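Local atomic coordinates of A putative transcriptional regulator (Rhodococcus sp., PDB entry 2HKU), a protein that probably acts as a TetR-family transcriptional regulator that binds regulatory DNA through a helix-turn-helix motif. Residues E64-V75 / S110-T121; T96-L104 / A193-I203. All coordinates share one frame; numbering follows the deposited sequence.

Contact 1. Residues E64-V75 / S110-T121; sequences ERLFVEVACAAV and SVELFTSAMLMT. With EDO (1,2-ethanediol), chain H.
Phe-67 enters as a knob the hole formed by Leu-113, Ser-116, Ala-117 and Met-120 of the facing helix. CG anti to the backbone N (chi1 -176°) places the ring among these four residues. The ring edge at CE2 meets the backbone of Ala-117, while CE1 and CZ share one methyl of Leu-113, CZ lying 3.4 Å from CD1. Ala-71 and Ala-117 bring their CB atoms to 3.5 Å, tighter than usual van der Waals contact. Such small side chains suit a close approach: the axes of the short segments come within 7.9 Å and cross at -141°. The other methyl of Leu-113, CD2, reaches Val-70 CG1.

Aromatic contacts flank this apolar centre. Val-75 CG1 makes a CH-pi contact over one face of Phe-114, 3.8 Å from the ring centroid and 19° off its normal; Met-118 CG of the ring's own helix lies over the opposite face, and Cys-72 SG lies at the edge of the Phe-114 ring. The selenium of Met-120, a selenomethionine, lies obliquely beside the Phe-67 ring in a Met-aromatic contact. SE also touches Val-68 CG2 at 3.6 Å, and the bent chain carries CE onto the aliphatic part of Glu-64.

A water links the segments, donating to Ala-74 O at 2.6 Å and hydrogen-bonding Ser-110 OG. On the dimer side of helix 108-120, a 1,2-ethanediol, probably from crystallisation, donates from O2 to Ser-116 O and also bonds Ser-116 O of the second subunit.

Helix 63-87 follows the predicted helix-turn-helix motif and, as in other TetR regulators, joins it to the C-terminal domain, to which helix 108-120 belongs. Helix 21-36 packs on one flank, Phe-33 meeting Phe-67 edge-to-face, and Thr-134 of helix 125-152 touches Cys-72, Val-75 and Phe-114.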
# COMPACT_ATOMS: atom_id res chain seq x y z
N GLU A 64 1.64 20.09 7.82
CA GLU A 64 2.09 18.91 7.07
C GLU A 64 3.13 18.19 7.90
O GLU A 64 3.15 16.98 8.02
CB GLU A 64 2.70 19.36 5.71
CG GLU A 64 1.65 19.86 4.71
CD GLU A 64 1.00 21.22 5.09
OE1 GLU A 64 1.75 22.16 5.44
OE2 GLU A 64 -0.26 21.36 5.06
N ARG A 65 3.99 18.98 8.55
CA ARG A 65 4.96 18.39 9.38
C ARG A 65 4.38 17.75 10.67
O ARG A 65 4.80 16.65 11.03
CB ARG A 65 6.01 19.40 9.79
CG ARG A 65 6.97 18.76 10.75
CD ARG A 65 8.23 19.60 10.75
NE ARG A 65 9.38 18.91 10.16
CZ ARG A 65 10.21 18.13 10.84
NH1 ARG A 65 11.23 17.57 10.20
NH2 ARG A 65 10.03 17.90 12.14
N LEU A 66 3.45 18.42 11.34
CA LEU A 66 2.65 17.71 12.39
C LEU A 66 2.02 16.37 11.90
O LEU A 66 2.16 15.37 12.57
CB LEU A 66 1.58 18.61 13.02
CG LEU A 66 0.68 18.09 14.19
CD1 LEU A 66 1.44 17.56 15.36
CD2 LEU A 66 -0.27 19.18 14.63
N PHE A 67 1.38 16.38 10.71
CA PHE A 67 0.73 15.22 10.17
C PHE A 67 1.76 14.11 9.94
O PHE A 67 1.53 12.97 10.36
CB PHE A 67 0.11 15.53 8.78
CG PHE A 67 -0.66 14.35 8.23
CD1 PHE A 67 -1.90 14.01 8.80
CD2 PHE A 67 -0.12 13.55 7.31
CE1 PHE A 67 -2.63 12.94 8.36
CE2 PHE A 67 -0.84 12.48 6.79
CZ PHE A 67 -2.06 12.15 7.30
N VAL A 68 2.87 14.41 9.24
CA VAL A 68 3.83 13.35 9.02
C VAL A 68 4.43 12.84 10.37
O VAL A 68 4.63 11.62 10.54
CB VAL A 68 4.96 13.79 7.95
CG1 VAL A 68 6.03 12.71 7.84
CG2 VAL A 68 4.31 14.07 6.63
N GLU A 69 4.77 13.73 11.31
CA GLU A 69 5.34 13.21 12.54
C GLU A 69 4.33 12.31 13.25
O GLU A 69 4.69 11.22 13.71
CB GLU A 69 5.74 14.32 13.50
CG GLU A 69 7.02 14.96 13.12
CD GLU A 69 7.49 15.91 14.16
OE1 GLU A 69 7.11 15.79 15.36
OE2 GLU A 69 8.22 16.77 13.75
N VAL A 70 3.08 12.76 13.33
CA VAL A 70 2.00 11.95 13.93
C VAL A 70 1.89 10.57 13.26
O VAL A 70 1.68 9.51 13.97
CB VAL A 70 0.64 12.75 13.87
CG1 VAL A 70 -0.57 11.86 14.03
CG2 VAL A 70 0.63 13.93 14.87
N ALA A 71 1.99 10.57 11.90
CA ALA A 71 1.79 9.37 11.13
C ALA A 71 2.93 8.37 11.36
O ALA A 71 2.70 7.20 11.58
CB ALA A 71 1.66 9.70 9.60
N CYS A 72 4.16 8.86 11.33
CA CYS A 72 5.31 8.09 11.70
C CYS A 72 5.25 7.49 13.14
O CYS A 72 5.51 6.33 13.29
CB CYS A 72 6.54 8.96 11.54
SG CYS A 72 6.82 9.27 9.67
N ALA A 73 5.05 8.29 14.16
CA ALA A 73 4.84 7.80 15.59
C ALA A 73 3.74 6.78 15.70
O ALA A 73 3.92 5.71 16.28
CB ALA A 73 4.63 8.94 16.52
N ALA A 74 2.60 7.03 15.04
CA ALA A 74 1.51 6.03 14.99
C ALA A 74 1.88 4.69 14.46
O ALA A 74 1.61 3.66 15.06
CB ALA A 74 0.24 6.60 14.23
N VAL A 75 2.50 4.62 13.28
CA VAL A 75 2.89 3.34 12.78
C VAL A 75 4.04 2.64 13.57
O VAL A 75 4.09 1.41 13.63
CB VAL A 75 3.27 3.37 11.19
CG1 VAL A 75 4.72 4.00 10.95
CG2 VAL A 75 3.22 1.99 10.65
N SER A 110 -3.44 3.27 12.13
CA SER A 110 -2.06 3.79 12.20
C SER A 110 -1.23 3.50 10.94
O SER A 110 -0.58 4.40 10.43
CB SER A 110 -1.38 3.22 13.49
OG SER A 110 -2.06 3.76 14.61
N VAL A 111 -1.23 2.25 10.45
CA VAL A 111 -0.57 1.90 9.16
C VAL A 111 -1.19 2.76 8.03
O VAL A 111 -0.50 3.26 7.11
CB VAL A 111 -0.75 0.42 8.79
CG1 VAL A 111 -0.09 0.07 7.45
CG2 VAL A 111 -0.20 -0.48 9.90
N GLU A 112 -2.52 2.84 8.04
CA GLU A 112 -3.22 3.57 6.99
C GLU A 112 -2.87 5.08 7.01
O GLU A 112 -2.55 5.67 5.97
CB GLU A 112 -4.72 3.32 7.08
CG GLU A 112 -5.52 4.22 6.17
CD GLU A 112 -7.02 4.14 6.40
OE1 GLU A 112 -7.51 3.18 7.11
OE2 GLU A 112 -7.69 5.05 5.88
N LEU A 113 -2.85 5.70 8.17
CA LEU A 113 -2.28 7.05 8.23
C LEU A 113 -0.85 7.21 7.68
O LEU A 113 -0.52 8.23 7.01
CB LEU A 113 -2.28 7.55 9.68
CG LEU A 113 -2.09 8.99 10.02
CD1 LEU A 113 -3.26 9.75 9.32
CD2 LEU A 113 -2.21 9.14 11.54
N PHE A 114 0.02 6.23 7.96
CA PHE A 114 1.40 6.35 7.55
C PHE A 114 1.46 6.15 6.03
O PHE A 114 2.25 6.82 5.36
CB PHE A 114 2.22 5.23 8.20
CG PHE A 114 3.67 5.21 7.76
CD1 PHE A 114 4.50 6.32 7.97
CD2 PHE A 114 4.21 4.06 7.17
CE1 PHE A 114 5.85 6.30 7.59
CE2 PHE A 114 5.55 4.00 6.82
CZ PHE A 114 6.40 5.11 6.97
N THR A 115 0.66 5.22 5.48
CA THR A 115 0.50 5.13 3.98
C THR A 115 0.05 6.47 3.35
O THR A 115 0.58 6.87 2.27
CB THR A 115 -0.39 3.88 3.48
OG1 THR A 115 -1.76 4.08 3.82
CG2 THR A 115 0.12 2.61 4.05
N SER A 116 -0.88 7.19 4.00
CA SER A 116 -1.32 8.52 3.52
C SER A 116 -0.22 9.51 3.61
O SER A 116 0.03 10.32 2.63
CB SER A 116 -2.55 9.06 4.24
OG SER A 116 -3.59 8.16 3.90
N ALA A 117 0.50 9.43 4.73
CA ALA A 117 1.71 10.26 4.84
C ALA A 117 2.77 10.00 3.72
O ALA A 117 3.37 10.96 3.24
CB ALA A 117 2.38 10.15 6.21
N MSE A 118 3.07 8.74 3.38
CA MSE A 118 4.07 8.44 2.35
C MSE A 118 3.65 8.97 0.96
O MSE A 118 4.50 9.28 0.09
CB MSE A 118 4.28 6.92 2.17
CG MSE A 118 5.04 6.23 3.32
SE MSE A 118 5.54 4.42 3.01
CE MSE A 118 3.94 3.45 3.72
N LEU A 119 2.35 8.95 0.72
CA LEU A 119 1.78 9.45 -0.51
C LEU A 119 1.82 10.98 -0.61
O LEU A 119 1.80 11.53 -1.75
CB LEU A 119 0.37 8.94 -0.71
CG LEU A 119 0.26 7.49 -1.04
CD1 LEU A 119 -1.21 7.10 -0.93
CD2 LEU A 119 0.86 7.12 -2.39
N MSE A 120 1.78 11.68 0.52
CA MSE A 120 1.72 13.15 0.42
C MSE A 120 3.05 13.85 0.50
O MSE A 120 3.09 15.08 0.38
CB MSE A 120 0.65 13.84 1.29
CG MSE A 120 0.59 13.54 2.79
SE MSE A 120 2.04 14.20 3.90
CE MSE A 120 1.19 15.92 4.31
N THR A 121 4.12 13.09 0.73
CA THR A 121 5.44 13.65 0.82
C THR A 121 6.17 13.36 -0.48
O THR A 121 6.76 12.27 -0.68
CB THR A 121 6.26 13.05 1.99
OG1 THR A 121 6.51 11.67 1.72
CG2 THR A 121 5.49 13.21 3.32
C1 EDO H . -4.40 9.97 -0.31
O1 EDO H . -5.85 9.95 -0.66
C2 EDO H . -3.90 10.24 1.14
O2 EDO H . -2.56 10.94 1.14
O HOH W 1 -0.42 3.77 16.70

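Contact 2. Residues T96-L104 / A193-I203; sequences TEKLVGSLL and AVAVIFANLQI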
# COMPACT_ATOMS: atom_id res chain seq x y z
N THR A 96 2.89 -15.16 15.29
CA THR A 96 2.55 -14.67 13.98
C THR A 96 1.13 -14.23 13.82
O THR A 96 0.92 -13.17 13.23
CB THR A 96 2.98 -15.61 12.91
OG1 THR A 96 4.29 -16.03 13.22
CG2 THR A 96 3.00 -14.90 11.50
N GLU A 97 0.15 -14.96 14.40
CA GLU A 97 -1.29 -14.59 14.29
C GLU A 97 -1.57 -13.33 15.06
O GLU A 97 -2.35 -12.42 14.69
CB GLU A 97 -2.20 -15.74 14.87
CG GLU A 97 -2.59 -16.85 13.92
CD GLU A 97 -3.05 -18.17 14.63
OE1 GLU A 97 -3.99 -18.08 15.46
OE2 GLU A 97 -2.46 -19.28 14.37
N LYS A 98 -0.95 -13.28 16.22
CA LYS A 98 -1.05 -12.17 17.08
C LYS A 98 -0.35 -10.93 16.41
O LYS A 98 -0.86 -9.87 16.42
CB LYS A 98 -0.34 -12.54 18.39
CG LYS A 98 -1.28 -13.08 19.52
CD LYS A 98 -0.40 -13.89 20.58
CE LYS A 98 -1.34 -14.72 21.53
NZ LYS A 98 -2.31 -13.81 22.09
N LEU A 99 0.83 -11.11 15.89
CA LEU A 99 1.53 -9.95 15.34
C LEU A 99 0.71 -9.41 14.14
O LEU A 99 0.32 -8.28 14.14
CB LEU A 99 2.95 -10.32 15.02
CG LEU A 99 3.97 -9.16 14.82
CD1 LEU A 99 5.38 -9.74 14.94
CD2 LEU A 99 3.79 -8.56 13.43
N VAL A 100 0.35 -10.27 13.21
CA VAL A 100 -0.41 -9.89 11.96
C VAL A 100 -1.78 -9.41 12.27
O VAL A 100 -2.22 -8.35 11.84
CB VAL A 100 -0.39 -11.10 10.97
CG1 VAL A 100 -1.17 -10.81 9.72
CG2 VAL A 100 1.01 -11.44 10.63
N GLY A 101 -2.49 -10.17 13.12
CA GLY A 101 -3.77 -9.68 13.61
C GLY A 101 -3.77 -8.33 14.25
O GLY A 101 -4.74 -7.60 14.12
N SER A 102 -2.70 -7.96 14.96
CA SER A 102 -2.62 -6.59 15.54
C SER A 102 -2.47 -5.49 14.49
O SER A 102 -3.21 -4.48 14.47
CB SER A 102 -1.38 -6.46 16.48
OG SER A 102 -1.46 -5.25 17.23
N LEU A 103 -1.49 -5.68 13.62
CA LEU A 103 -1.27 -4.67 12.53
C LEU A 103 -2.50 -4.56 11.62
O LEU A 103 -2.83 -3.50 11.26
CB LEU A 103 -0.02 -5.05 11.71
CG LEU A 103 1.29 -4.93 12.50
CD1 LEU A 103 2.33 -5.48 11.60
CD2 LEU A 103 1.54 -3.43 12.98
N LEU A 104 -3.16 -5.67 11.28
CA LEU A 104 -4.28 -5.63 10.32
C LEU A 104 -5.57 -5.24 10.96
O LEU A 104 -6.50 -4.75 10.30
CB LEU A 104 -4.42 -6.94 9.54
CG LEU A 104 -3.20 -7.27 8.68
CD1 LEU A 104 -3.31 -8.58 7.90
CD2 LEU A 104 -2.92 -6.12 7.69
N ALA A 193 -7.06 -11.20 4.75
CA ALA A 193 -5.75 -10.42 4.74
C ALA A 193 -4.74 -11.14 5.63
O ALA A 193 -3.64 -11.31 5.27
CB ALA A 193 -5.99 -9.06 5.17
N VAL A 194 -5.15 -11.62 6.83
CA VAL A 194 -4.29 -12.43 7.63
C VAL A 194 -3.78 -13.66 6.90
O VAL A 194 -2.57 -14.00 6.93
CB VAL A 194 -4.97 -12.76 9.01
CG1 VAL A 194 -4.17 -13.81 9.70
CG2 VAL A 194 -5.03 -11.51 9.86
N ALA A 195 -4.69 -14.33 6.18
CA ALA A 195 -4.33 -15.51 5.38
C ALA A 195 -3.32 -15.20 4.24
O ALA A 195 -2.51 -16.04 3.87
CB ALA A 195 -5.59 -16.19 4.81
N VAL A 196 -3.36 -14.01 3.67
CA VAL A 196 -2.34 -13.67 2.61
C VAL A 196 -0.93 -13.67 3.31
O VAL A 196 0.01 -14.22 2.78
CB VAL A 196 -2.64 -12.26 1.92
CG1 VAL A 196 -1.43 -11.70 1.25
CG2 VAL A 196 -3.90 -12.33 0.90
N ILE A 197 -0.82 -13.07 4.50
CA ILE A 197 0.53 -13.02 5.18
C ILE A 197 0.98 -14.45 5.49
O ILE A 197 2.10 -14.81 5.15
CB ILE A 197 0.56 -12.17 6.45
CG1 ILE A 197 0.26 -10.66 6.21
CG2 ILE A 197 1.93 -12.33 7.21
CD1 ILE A 197 1.32 -9.91 5.38
N PHE A 198 0.07 -15.28 6.05
CA PHE A 198 0.40 -16.73 6.15
C PHE A 198 0.85 -17.46 4.88
O PHE A 198 1.79 -18.27 4.92
CB PHE A 198 -0.68 -17.47 6.95
CG PHE A 198 -0.60 -17.17 8.42
CD1 PHE A 198 0.36 -17.82 9.22
CD2 PHE A 198 -1.41 -16.23 9.00
CE1 PHE A 198 0.49 -17.56 10.59
CE2 PHE A 198 -1.31 -15.93 10.39
CZ PHE A 198 -0.34 -16.61 11.17
N ALA A 199 0.18 -17.21 3.75
CA ALA A 199 0.63 -17.73 2.48
C ALA A 199 1.94 -17.15 2.02
O ALA A 199 2.73 -17.87 1.36
CB ALA A 199 -0.45 -17.53 1.38
N ASN A 200 2.21 -15.88 2.35
CA ASN A 200 3.52 -15.28 1.99
C ASN A 200 4.68 -15.94 2.77
O ASN A 200 5.75 -16.08 2.26
CB ASN A 200 3.55 -13.76 2.31
CG ASN A 200 2.68 -12.92 1.36
OD1 ASN A 200 2.44 -11.73 1.62
ND2 ASN A 200 2.24 -13.50 0.30
N LEU A 201 4.44 -16.26 4.05
CA LEU A 201 5.49 -16.77 4.95
C LEU A 201 5.66 -18.30 4.81
O LEU A 201 6.76 -18.80 4.98
CB LEU A 201 5.15 -16.42 6.39
CG LEU A 201 5.17 -14.90 6.67
CD1 LEU A 201 4.62 -14.58 8.03
CD2 LEU A 201 6.63 -14.44 6.52
N GLN A 202 4.55 -18.98 4.48
CA GLN A 202 4.46 -20.46 4.32
C GLN A 202 5.29 -21.16 5.44
O GLN A 202 6.37 -21.66 5.18
CB GLN A 202 4.92 -20.83 2.91
CG GLN A 202 4.21 -22.02 2.30
CD GLN A 202 2.67 -21.84 2.26
OE1 GLN A 202 1.95 -22.42 3.10
NE2 GLN A 202 2.16 -21.02 1.31
N ILE A 203 4.82 -21.06 6.67
CA ILE A 203 5.55 -21.46 7.86
C ILE A 203 5.13 -22.92 8.08
O ILE A 203 3.93 -23.16 8.31
CB ILE A 203 5.06 -20.70 9.11
CG1 ILE A 203 5.21 -19.19 8.98
CG2 ILE A 203 5.81 -21.20 10.41
CD1 ILE A 203 4.69 -18.43 10.17
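Phe-198 reaches across to the first turn of segment 96-104, where Thr-96 and Glu-97 receive the far end of its ring. From CB the side chain sets out along the flank of its own helix, CG anti to the carbonyl carbon (chi1 -73°), and the CD2-CE2 side of the ring runs past Val-194 CG1 of the same helix, which lies in the ring plane. Farther out the two sides part company: CE1 meets the methyl CG2 of Thr-96 at 3.8 Å, whereas CE2 approaches Glu-97 CG. The last atom, CZ, comes to 3.6 Å from Glu-97 CG, the glutamate chain crossing the phenylalanine at about a right angle.

Toward the other end, Val-194 CG2 touches both Val-100 CG1 and Leu-104 CD1, 3.9 Å from each. Val-100 turns its second methyl, CG2, to Ile-197 CG2 at 3.7 Å. Thr-96 also meets Leu-201 CD1, while its hydroxyl is bound to Val-92 O.

An alanine at Phe-198 would remove the ring, and the methyl of Thr-96 and the aliphatic part of Glu-97 would probably lose their common partner, opening a gap at this end of the interface.

The contact is thus mainly apolar, without direct polar bonds between the segments. Their short axes come no closer than 9.9 Å, a distance spanned by side chains, with Leu-104 CD1 packing on the backbone of Ala-193 and Val-194.

Contacts 1 and 2 lie on opposite sides of the chain's centre, their own centres 23 Å apart, yet they touch where Val-111 CG2 of contact 1 packs 4.2 Å from Leu-103 O of contact 2. Their segments alternate along the chain: helix 92-104, used by contact 2, comes between the two helices of contact 1 in sequence, so the three follow one another. Contact 1 joins the end of the DNA-binding region to the C-terminal domain, whereas contact 2 packs helix 92-104 against helix 190-201 within that domain. Both border the second subunit. Besides the ethanediol at contact 1, another, also probably from the crystallisation liquor, lies about 4 Å from the Phe-198 side chain.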